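Local atomic coordinates of multisubunit Na+/H+ antiporter, G subunit (Anoxybacillus flavithermus, PDB entry 6Z16), a protein that probably forms part of a multisubunit membrane complex that exchanges sodium ions for protons across the bacterial membrane. Residues Thr49-Phe60 with Leu74-Ser85. Numbering follows the deposited sequence.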
loop_
_atom_site.group_PDB
_atom_site.type_symbol
_atom_site.label_atom_id
_atom_site.label_comp_id
_atom_site.label_asym_id
_atom_site.label_seq_id
_atom_site.Cartn_x
_atom_site.Cartn_y
_atom_site.Cartn_z
ATOM N N THR G 49 -19.854 -27.189 12.857
ATOM C CA THR G 49 -19.130 -25.984 12.467
ATOM C C THR G 49 -17.788 -25.883 13.191
ATOM O O THR G 49 -16.732 -25.718 12.555
ATOM C CB THR G 49 -19.998 -24.758 12.745
ATOM O OG1 THR G 49 -21.215 -24.854 11.996
ATOM C CG2 THR G 49 -19.287 -23.495 12.351
ATOM N N LEU G 50 -17.802 -26.030 14.524
ATOM C CA LEU G 50 -16.532 -25.958 15.244
ATOM C C LEU G 50 -15.641 -27.167 14.958
ATOM O O LEU G 50 -14.412 -27.018 14.897
ATOM C CB LEU G 50 -16.768 -25.787 16.743
ATOM C CG LEU G 50 -15.513 -25.667 17.619
ATOM C CD1 LEU G 50 -14.650 -24.503 17.170
ATOM C CD2 LEU G 50 -15.864 -25.522 19.077
ATOM N N GLY G 51 -16.231 -28.340 14.702
ATOM C CA GLY G 51 -15.425 -29.504 14.366
ATOM C C GLY G 51 -14.679 -29.354 13.053
ATOM O O GLY G 51 -13.479 -29.646 12.974
ATOM N N ILE G 52 -15.362 -28.854 12.018
ATOM C CA ILE G 52 -14.691 -28.699 10.733
ATOM C C ILE G 52 -13.668 -27.566 10.778
ATOM O O ILE G 52 -12.610 -27.665 10.139
ATOM C CB ILE G 52 -15.722 -28.532 9.595
ATOM C CG1 ILE G 52 -15.044 -28.600 8.236
ATOM C CG2 ILE G 52 -16.436 -27.228 9.665
ATOM C CD1 ILE G 52 -14.362 -29.865 8.015
ATOM N N MET G 53 -13.907 -26.514 11.581
ATOM C CA MET G 53 -12.877 -25.485 11.676
ATOM C C MET G 53 -11.653 -25.970 12.439
ATOM O O MET G 53 -10.533 -25.595 12.087
ATOM C CB MET G 53 -13.431 -24.216 12.301
ATOM C CG MET G 53 -14.351 -23.477 11.372
ATOM S SD MET G 53 -14.793 -21.875 12.040
ATOM C CE MET G 53 -15.898 -22.401 13.322
ATOM N N CYS G 54 -11.837 -26.838 13.438
ATOM C CA CYS G 54 -10.682 -27.410 14.126
ATOM C C CYS G 54 -9.882 -28.334 13.210
ATOM O O CYS G 54 -8.643 -28.314 13.236
ATOM C CB CYS G 54 -11.133 -28.152 15.382
ATOM S SG CYS G 54 -11.757 -27.090 16.705
ATOM N N ILE G 55 -10.571 -29.116 12.369
ATOM C CA ILE G 55 -9.876 -29.990 11.419
ATOM C C ILE G 55 -9.101 -29.172 10.387
ATOM O O ILE G 55 -7.942 -29.481 10.068
ATOM C CB ILE G 55 -10.878 -30.951 10.748
ATOM C CG1 ILE G 55 -11.470 -31.911 11.770
ATOM C CG2 ILE G 55 -10.219 -31.766 9.657
ATOM C CD1 ILE G 55 -12.673 -32.659 11.259
ATOM N N LEU G 56 -9.710 -28.094 9.876
ATOM C CA LEU G 56 -9.040 -27.283 8.862
ATOM C C LEU G 56 -7.882 -26.484 9.449
ATOM O O LEU G 56 -6.867 -26.289 8.775
ATOM C CB LEU G 56 -10.037 -26.353 8.180
ATOM C CG LEU G 56 -11.101 -27.008 7.305
ATOM C CD1 LEU G 56 -12.069 -25.970 6.774
ATOM C CD2 LEU G 56 -10.460 -27.786 6.182
ATOM N N LEU G 57 -8.012 -26.019 10.700
ATOM C CA LEU G 57 -6.882 -25.394 11.384
ATOM C C LEU G 57 -5.737 -26.374 11.586
ATOM O O LEU G 57 -4.568 -26.001 11.441
ATOM C CB LEU G 57 -7.318 -24.820 12.731
ATOM C CG LEU G 57 -8.080 -23.501 12.802
ATOM C CD1 LEU G 57 -8.591 -23.280 14.207
ATOM C CD2 LEU G 57 -7.162 -22.366 12.403
ATOM N N GLY G 58 -6.054 -27.633 11.904
ATOM C CA GLY G 58 -5.004 -28.632 12.038
ATOM C C GLY G 58 -4.280 -28.910 10.734
ATOM O O GLY G 58 -3.049 -29.011 10.707
ATOM N N ALA G 59 -5.031 -29.007 9.631
ATOM C CA ALA G 59 -4.412 -29.247 8.326
ATOM C C ALA G 59 -3.584 -28.050 7.868
ATOM O O ALA G 59 -2.484 -28.216 7.311
ATOM C CB ALA G 59 -5.482 -29.583 7.292
ATOM N N PHE G 60 -4.108 -26.842 8.111
ATOM C CA PHE G 60 -3.400 -25.596 7.838
ATOM C C PHE G 60 -2.070 -25.529 8.574
ATOM O O PHE G 60 -1.028 -25.250 7.969
ATOM C CB PHE G 60 -4.305 -24.428 8.225
ATOM C CG PHE G 60 -3.638 -23.102 8.167
ATOM C CD1 PHE G 60 -3.336 -22.518 6.954
ATOM C CD2 PHE G 60 -3.326 -22.427 9.335
ATOM C CE1 PHE G 60 -2.713 -21.294 6.905
ATOM C CE2 PHE G 60 -2.707 -21.200 9.296
ATOM C CZ PHE G 60 -2.399 -20.632 8.080
ATOM N N LEU G 74 -7.162 -22.547 2.938
ATOM C CA LEU G 74 -7.726 -23.122 4.153
ATOM C C LEU G 74 -8.265 -22.052 5.085
ATOM O O LEU G 74 -9.319 -22.239 5.700
ATOM C CB LEU G 74 -6.673 -23.961 4.861
ATOM C CG LEU G 74 -6.420 -25.269 4.133
ATOM C CD1 LEU G 74 -5.190 -25.971 4.649
ATOM C CD2 LEU G 74 -7.637 -26.138 4.334
ATOM N N LEU G 75 -7.565 -20.923 5.198
ATOM C CA LEU G 75 -8.038 -19.841 6.055
ATOM C C LEU G 75 -9.313 -19.224 5.503
ATOM O O LEU G 75 -10.246 -18.920 6.261
ATOM C CB LEU G 75 -6.958 -18.779 6.195
ATOM C CG LEU G 75 -5.661 -19.240 6.847
ATOM C CD1 LEU G 75 -4.664 -18.106 6.852
ATOM C CD2 LEU G 75 -5.912 -19.757 8.251
ATOM N N LEU G 76 -9.382 -19.068 4.180
ATOM C CA LEU G 76 -10.613 -18.547 3.601
ATOM C C LEU G 76 -11.742 -19.561 3.694
ATOM O O LEU G 76 -12.908 -19.173 3.838
ATOM C CB LEU G 76 -10.393 -18.101 2.157
ATOM C CG LEU G 76 -9.944 -16.639 2.011
ATOM C CD1 LEU G 76 -10.913 -15.727 2.753
ATOM C CD2 LEU G 76 -8.505 -16.355 2.438
ATOM N N GLY G 77 -11.411 -20.855 3.687
ATOM C CA GLY G 77 -12.418 -21.871 3.939
ATOM C C GLY G 77 -12.961 -21.826 5.354
ATOM O O GLY G 77 -14.166 -21.980 5.564
ATOM N N ILE G 78 -12.081 -21.612 6.337
ATOM C CA ILE G 78 -12.502 -21.499 7.734
ATOM C C ILE G 78 -13.427 -20.302 7.926
ATOM O O ILE G 78 -14.492 -20.412 8.551
ATOM C CB ILE G 78 -11.271 -21.414 8.653
ATOM C CG1 ILE G 78 -10.523 -22.738 8.650
ATOM C CG2 ILE G 78 -11.665 -21.071 10.066
ATOM C CD1 ILE G 78 -9.164 -22.660 9.266
ATOM N N VAL G 79 -13.052 -19.152 7.350
ATOM C CA VAL G 79 -13.882 -17.952 7.459
ATOM C C VAL G 79 -15.219 -18.148 6.743
ATOM O O VAL G 79 -16.276 -17.742 7.251
ATOM C CB VAL G 79 -13.111 -16.729 6.927
ATOM C CG1 VAL G 79 -13.987 -15.483 6.900
ATOM C CG2 VAL G 79 -11.883 -16.475 7.779
ATOM N N PHE G 80 -15.207 -18.853 5.606
ATOM C CA PHE G 80 -16.441 -19.083 4.864
ATOM C C PHE G 80 -17.393 -20.010 5.612
ATOM O O PHE G 80 -18.600 -19.748 5.662
ATOM C CB PHE G 80 -16.134 -19.657 3.481
ATOM C CG PHE G 80 -17.354 -19.823 2.637
ATOM C CD1 PHE G 80 -17.911 -18.733 2.002
ATOM C CD2 PHE G 80 -17.982 -21.053 2.522
ATOM C CE1 PHE G 80 -19.043 -18.869 1.248
ATOM C CE2 PHE G 80 -19.129 -21.186 1.784
ATOM C CZ PHE G 80 -19.657 -20.091 1.138
ATOM N N ILE G 81 -16.876 -21.112 6.166
ATOM C CA ILE G 81 -17.732 -22.066 6.868
ATOM C C ILE G 81 -18.305 -21.439 8.130
ATOM O O ILE G 81 -19.499 -21.604 8.431
ATOM C CB ILE G 81 -16.960 -23.364 7.173
ATOM C CG1 ILE G 81 -16.565 -24.083 5.885
ATOM C CG2 ILE G 81 -17.794 -24.293 8.002
ATOM C CD1 ILE G 81 -17.730 -24.492 5.025
ATOM N N PHE G 82 -17.475 -20.668 8.853
ATOM C CA PHE G 82 -17.941 -19.907 10.010
ATOM C C PHE G 82 -19.040 -18.923 9.633
ATOM O O PHE G 82 -19.994 -18.728 10.393
ATOM C CB PHE G 82 -16.765 -19.162 10.633
ATOM C CG PHE G 82 -17.113 -18.393 11.874
ATOM C CD1 PHE G 82 -17.253 -19.040 13.087
ATOM C CD2 PHE G 82 -17.288 -17.018 11.828
ATOM C CE1 PHE G 82 -17.561 -18.335 14.232
ATOM C CE2 PHE G 82 -17.603 -16.308 12.967
ATOM C CZ PHE G 82 -17.738 -16.969 14.172
ATOM N N MET G 83 -18.933 -18.306 8.457
ATOM C CA MET G 83 -19.958 -17.357 8.041
ATOM C C MET G 83 -21.241 -18.054 7.596
ATOM O O MET G 83 -22.333 -17.510 7.788
ATOM C CB MET G 83 -19.407 -16.478 6.919
ATOM C CG MET G 83 -20.278 -15.300 6.526
ATOM S SD MET G 83 -20.466 -14.127 7.876
ATOM C CE MET G 83 -18.820 -13.434 7.962
ATOM N N THR G 84 -21.140 -19.256 7.022
ATOM C CA THR G 84 -22.252 -19.795 6.249
ATOM C C THR G 84 -23.005 -20.969 6.862
ATOM O O THR G 84 -24.155 -21.190 6.476
ATOM C CB THR G 84 -21.765 -20.209 4.856
ATOM O OG1 THR G 84 -20.647 -21.094 4.981
ATOM C CG2 THR G 84 -21.378 -18.987 4.062
ATOM N N SER G 85 -22.414 -21.742 7.771
ATOM C CA SER G 85 -23.231 -22.852 8.273
ATOM C C SER G 85 -24.338 -22.487 9.286
ATOM O O SER G 85 -25.419 -23.099 9.211
ATOM C CB SER G 85 -22.328 -23.970 8.815
ATOM O OG SER G 85 -21.515 -23.579 9.896
#
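The Phe60 ring lies under Leu75, its CG anti to the backbone N (chi1 172°), while in Met53 a bend at the last torsion (chi3 -73°) brings the CE methyl to Phe82. These two aromatic contacts belong to the antiparallel pairing of two neighbouring predicted transmembrane helices, 37-66 and 72-98, and illustrate how a helical hairpin packs almost wholly through apolar side chains. The axes of segments 49-60 and 74-85 approach to 9.6 Å, with 170° between their N-to-C directions. At one end, Leu75 lays its isopropyl group over a face of Phe60, with CD2 3.6 Å from the ring centroid in a CH-pi contact, close to the ring normal. With an alanine in place of Phe60, Leu75 is likely to lose the flat surface on which its branch rests, leaving a gap beside its CG, CD1 and CD2. Midway, Ile78 is gripped by three residues of the other helix: its side chain and that of Leu56 slide past each other in opposite directions, CG1 meeting CB, while CD1 meets Leu57 CD2 at 3.7 Å, and CG2 lies 3.8 Å from Met53 SD. Beside it, the CG2 methyls of Ile52 and Ile81 touch at 3.6 Å, their side chains crossing at about a right angle. The Met-aromatic contact is oblique, SD standing 5.0 Å from the Phe82 ring centroid, whereas CE comes to the ring edge, near its plane. Leu68 and Leu112 of a neighbouring subunit pack on Met53 and Phe82, respectively, and Ile61 of another subunit packs on Leu56, so the hairpin is embedded in the assembly. The polar exception is Thr49, whose OG1 is hydrogen-bonded to Ser45 O and has Ser85 OG 2.5 Å away across the interface.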